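Long-range contacts in protein DJ-1 homolog D (Arabidopsis thaliana, PDB 4OGG), which belongs to the DJ-1/PfpI family and carries two DJ-1-like domains in one chain, each built round a mixed beta sheet flanked by helices: residues 313-318 with 332-337; 324-329 with 355-360. One frame throughout, in Å; residues are numbered along the deposited sequence.

Interaction 1 (313-318 with 332-337); sequences GQQILA and PAVKLN
Val334 sets one methyl, CG1, between the side chains of Gln314 and Gln315, and this is the close-packed, buried part of the contact. CG1 lies 4.1 Å from Gln314 CB and also 4.1 Å from Gln315 CG. The valine torsion explains the reach: CG1 stands anti to the backbone N (chi1 -171°), and the CB bond already points at the other segment. Gln315 runs across Val334 at about a right angle and touches it with CG. The second close point is Ala318. Its CB methyl sits 3.6 Å from Asn337 O and 4.3 Å from Asn337 CB, where the two backbones come nearest. In the second DJ-1/PfpI domain, helix 314-320 packs against helix 335-340 and the turn that leads into it, where Val334 sits. Helix 314-320 follows strand 307-309 after a short loop that holds a modified cysteine, S-[(R)-carboxy(hydroxy)methyl]-L-cysteine. The other side is looser. Here the amides of the partly exposed Gln315 and Asn337 only pass each other, planes 90° apart. Gln315 NE2 and Asn337 ND2 are 4.2 Å apart, and no hydrogen bond joins the two segments. Gln315 CG lies 4.2 Å from Asn337 CG. Asn337 also packs on Ser144 of the second subunit, and Gln315 touches Pro284 and Glu285 of helix 283-287.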
# COMPACT_ATOMS: atom_id res chain seq x y z
N GLY C 313 8.97 -22.40 9.40
CA GLY C 313 8.41 -23.14 10.51
C GLY C 313 9.47 -23.91 11.29
O GLY C 313 9.38 -24.05 12.51
N GLN C 314 10.48 -24.39 10.58
CA GLN C 314 11.55 -25.16 11.18
C GLN C 314 12.32 -24.43 12.29
O GLN C 314 13.06 -25.05 13.05
CB GLN C 314 12.52 -25.63 10.08
CG GLN C 314 12.03 -26.84 9.27
CD GLN C 314 11.01 -26.49 8.18
OE1 GLN C 314 11.16 -26.90 7.03
NE2 GLN C 314 9.97 -25.76 8.55
N GLN C 315 12.14 -23.12 12.38
CA GLN C 315 12.81 -22.35 13.43
C GLN C 315 12.31 -22.81 14.79
O GLN C 315 13.06 -22.81 15.77
CB GLN C 315 12.52 -20.85 13.26
CG GLN C 315 13.14 -20.23 12.02
CD GLN C 315 12.77 -18.77 11.85
OE1 GLN C 315 11.59 -18.42 11.86
NE2 GLN C 315 13.77 -17.92 11.69
N ILE C 316 11.04 -23.20 14.86
CA ILE C 316 10.45 -23.67 16.11
C ILE C 316 11.03 -25.03 16.49
O ILE C 316 11.33 -25.28 17.66
CB ILE C 316 8.92 -23.78 15.98
CG1 ILE C 316 8.32 -22.40 15.71
CG2 ILE C 316 8.33 -24.36 17.26
CD1 ILE C 316 6.84 -22.42 15.38
N LEU C 317 11.18 -25.91 15.51
CA LEU C 317 11.72 -27.25 15.75
C LEU C 317 13.15 -27.14 16.25
O LEU C 317 13.56 -27.84 17.18
CB LEU C 317 11.68 -28.08 14.47
CG LEU C 317 10.31 -28.25 13.81
CD1 LEU C 317 10.43 -29.23 12.65
CD2 LEU C 317 9.30 -28.76 14.82
N ALA C 318 13.92 -26.24 15.63
CA ALA C 318 15.31 -26.03 16.01
C ALA C 318 15.39 -25.53 17.45
O ALA C 318 16.23 -25.99 18.23
CB ALA C 318 15.95 -25.02 15.06
N PRO C 332 15.72 -21.85 2.38
CA PRO C 332 17.17 -21.76 2.25
C PRO C 332 17.89 -21.09 3.42
O PRO C 332 18.82 -21.66 4.00
CB PRO C 332 17.35 -21.01 0.94
CG PRO C 332 16.23 -21.59 0.11
CD PRO C 332 15.07 -21.57 1.08
N ALA C 333 17.46 -19.89 3.79
CA ALA C 333 18.08 -19.16 4.89
C ALA C 333 18.02 -19.93 6.21
O ALA C 333 18.94 -19.85 7.02
CB ALA C 333 17.41 -17.80 5.04
N VAL C 334 16.93 -20.66 6.42
CA VAL C 334 16.73 -21.41 7.65
C VAL C 334 17.71 -22.57 7.82
O VAL C 334 17.69 -23.27 8.84
CB VAL C 334 15.28 -21.93 7.74
CG1 VAL C 334 15.01 -22.52 9.12
CG2 VAL C 334 14.31 -20.79 7.47
N LYS C 335 18.57 -22.78 6.83
CA LYS C 335 19.57 -23.85 6.92
C LYS C 335 20.42 -23.59 8.15
O LYS C 335 20.84 -24.52 8.85
CB LYS C 335 20.46 -23.86 5.67
CG LYS C 335 21.63 -24.84 5.77
CD LYS C 335 22.43 -24.91 4.47
CE LYS C 335 23.59 -25.89 4.59
NZ LYS C 335 24.33 -26.05 3.29
N LEU C 336 20.68 -22.31 8.41
CA LEU C 336 21.48 -21.90 9.56
C LEU C 336 20.87 -22.49 10.83
O LEU C 336 21.56 -23.12 11.63
CB LEU C 336 21.50 -20.37 9.66
CG LEU C 336 22.09 -19.75 10.94
CD1 LEU C 336 23.55 -20.15 11.08
CD2 LEU C 336 21.95 -18.22 10.87
N ASN C 337 19.57 -22.27 11.00
CA ASN C 337 18.83 -22.76 12.16
C ASN C 337 18.87 -24.28 12.27
O ASN C 337 19.10 -24.83 13.35
CB ASN C 337 17.38 -22.28 12.09
CG ASN C 337 17.28 -20.77 12.07
OD1 ASN C 337 17.31 -20.11 13.11
ND2 ASN C 337 17.17 -20.20 10.87

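Interaction 2 (324-329 with 355-360)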
# COMPACT_ATOMS: atom_id res chain seq x y z
N LYS C 324 18.02 -32.64 16.42
CA LYS C 324 19.27 -33.36 16.58
C LYS C 324 19.19 -34.76 15.98
O LYS C 324 18.32 -35.55 16.35
CB LYS C 324 19.66 -33.45 18.06
CG LYS C 324 20.24 -32.16 18.62
CD LYS C 324 20.74 -32.34 20.04
CE LYS C 324 19.59 -32.55 21.02
NZ LYS C 324 18.71 -31.35 21.07
N GLY C 325 20.09 -35.06 15.05
CA GLY C 325 20.11 -36.36 14.42
C GLY C 325 18.97 -36.60 13.45
O GLY C 325 18.70 -37.74 13.08
N ARG C 326 18.31 -35.53 13.02
CA ARG C 326 17.20 -35.66 12.09
C ARG C 326 17.54 -35.02 10.75
O ARG C 326 18.33 -34.08 10.68
CB ARG C 326 15.93 -35.01 12.67
CG ARG C 326 15.50 -35.58 14.02
CD ARG C 326 15.31 -37.09 13.96
NE ARG C 326 14.17 -37.48 13.14
CZ ARG C 326 12.91 -37.45 13.55
NH1 ARG C 326 12.61 -37.06 14.78
NH2 ARG C 326 11.93 -37.82 12.73
N LYS C 327 16.94 -35.53 9.68
CA LYS C 327 17.17 -35.00 8.34
C LYS C 327 15.97 -34.16 7.93
O LYS C 327 14.83 -34.59 8.08
CB LYS C 327 17.36 -36.14 7.33
CG LYS C 327 18.49 -37.10 7.65
CD LYS C 327 18.66 -38.14 6.55
CE LYS C 327 19.70 -39.20 6.91
NZ LYS C 327 19.28 -40.01 8.09
N CYS C 328 16.22 -32.96 7.41
CA CYS C 328 15.12 -32.09 7.00
C CYS C 328 15.58 -30.92 6.15
O CYS C 328 16.77 -30.60 6.08
CB CYS C 328 14.38 -31.56 8.23
SG CYS C 328 15.34 -30.38 9.24
N THR C 329 14.61 -30.27 5.51
CA THR C 329 14.89 -29.10 4.69
C THR C 329 14.13 -27.94 5.33
O THR C 329 13.47 -28.11 6.35
CB THR C 329 14.42 -29.30 3.24
OG1 THR C 329 14.91 -28.22 2.43
CG2 THR C 329 12.90 -29.32 3.17
N PHE C 355 10.63 -33.38 1.99
CA PHE C 355 11.28 -34.59 2.48
C PHE C 355 10.58 -35.17 3.70
O PHE C 355 9.95 -34.46 4.48
CB PHE C 355 12.73 -34.27 2.86
CG PHE C 355 13.56 -33.73 1.72
CD1 PHE C 355 14.10 -34.59 0.77
CD2 PHE C 355 13.80 -32.37 1.61
CE1 PHE C 355 14.88 -34.09 -0.27
CE2 PHE C 355 14.57 -31.86 0.58
CZ PHE C 355 15.12 -32.72 -0.37
N THR C 356 10.69 -36.48 3.84
CA THR C 356 10.10 -37.19 4.97
C THR C 356 11.21 -37.93 5.71
O THR C 356 11.95 -38.71 5.10
CB THR C 356 9.03 -38.20 4.52
OG1 THR C 356 7.90 -37.51 3.98
CG2 THR C 356 8.58 -39.07 5.69
N ASP C 357 11.32 -37.67 7.00
CA ASP C 357 12.31 -38.32 7.85
C ASP C 357 11.56 -38.86 9.05
O ASP C 357 11.31 -38.14 10.01
CB ASP C 357 13.39 -37.33 8.30
CG ASP C 357 14.38 -37.94 9.28
OD1 ASP C 357 14.90 -39.04 8.99
OD2 ASP C 357 14.64 -37.32 10.33
N GLY C 358 11.19 -40.14 8.98
CA GLY C 358 10.44 -40.72 10.07
C GLY C 358 9.11 -40.02 10.18
O GLY C 358 8.33 -40.01 9.23
N ASN C 359 8.84 -39.42 11.34
CA ASN C 359 7.59 -38.72 11.58
C ASN C 359 7.66 -37.25 11.16
O ASN C 359 6.70 -36.51 11.32
CB ASN C 359 7.23 -38.78 13.06
CG ASN C 359 8.13 -37.91 13.92
OD1 ASN C 359 9.36 -37.97 13.81
ND2 ASN C 359 7.53 -37.08 14.77
N LEU C 360 8.81 -36.84 10.63
CA LEU C 360 9.00 -35.45 10.25
C LEU C 360 8.95 -35.15 8.75
O LEU C 360 9.73 -35.70 7.98
CB LEU C 360 10.33 -34.94 10.82
CG LEU C 360 10.68 -33.47 10.60
CD1 LEU C 360 9.68 -32.59 11.34
CD2 LEU C 360 12.09 -33.21 11.09
O HOH W 1 10.56 -38.10 16.45
O HOH W 2 12.10 -33.83 6.96
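Arg326 meets Asp357 side-on, using two nitrogens for two different acceptors. NE makes a salt bridge to Asp357 OD2 at 2.9 Å, and NH2 donates to the main-chain Asp357 O at 2.8 Å. The guanidinium and carboxylate planes are 58° apart, and NE approaches OD2 from above the carboxylate plane. Lys327 N reaches the same OD2 from the opposite face, at 3.0 Å. One carboxylate oxygen is held between two donors. With chi1 at 175°, Asp357 swings its carboxylate away from its own backbone N and across to Lys327 N and Arg326 NE. Asn359 is turned differently: its amide is nearly coplanar with the guanidinium, 26° apart. Arg326 NH2 donates almost straight to Asn359 OD1, 2.8 Å away. A water bridges Arg326 NH1 and that same OD1. Asp357 O also accepts from Leu360 N, closing the type II' turn 357-360. The arginine thus grips both the turn and the strand leading into it. At the far end, Thr329 CB abuts the ring edge of Phe355, 3.5 Å from CD2, while Thr329 OG1 bonds to Leu346 O. Leu360 CD2 packs on Cys328 CB. No backbone-to-backbone hydrogen bond joins the segments; side chains and water do. Strand 327-328 pairs in parallel with strand 344-345. Strand 355-357 is an outermost strand of the six-stranded sheet and pairs with 360-362. Met301 of helix 291-302 touches both Arg326 and Asn359.

How the interactions relate
Both interactions lie in the second DJ-1/PfpI domain, with centres about 13 Å apart. Their segments alternate along the chain: 313-318, 324-329, 332-337, then 355-360. Strand 327-328 therefore lies between the two helices of interaction 1 in sequence. The contacts also touch in space. Leu317 CD1 of helix 314-320 packs 3.7 Å from Leu360 CD1, and Gln314 packs near Thr329. Interaction 1 joins helix 314-320, which lies against the six-stranded sheet, to helix 335-340, which borders the second subunit. Interaction 2 ties the short strand between those helices to the outer hairpin 355-362. The two contacts meet where helix 314-320 packs on strand 360-362, next to the outermost strand 355-357.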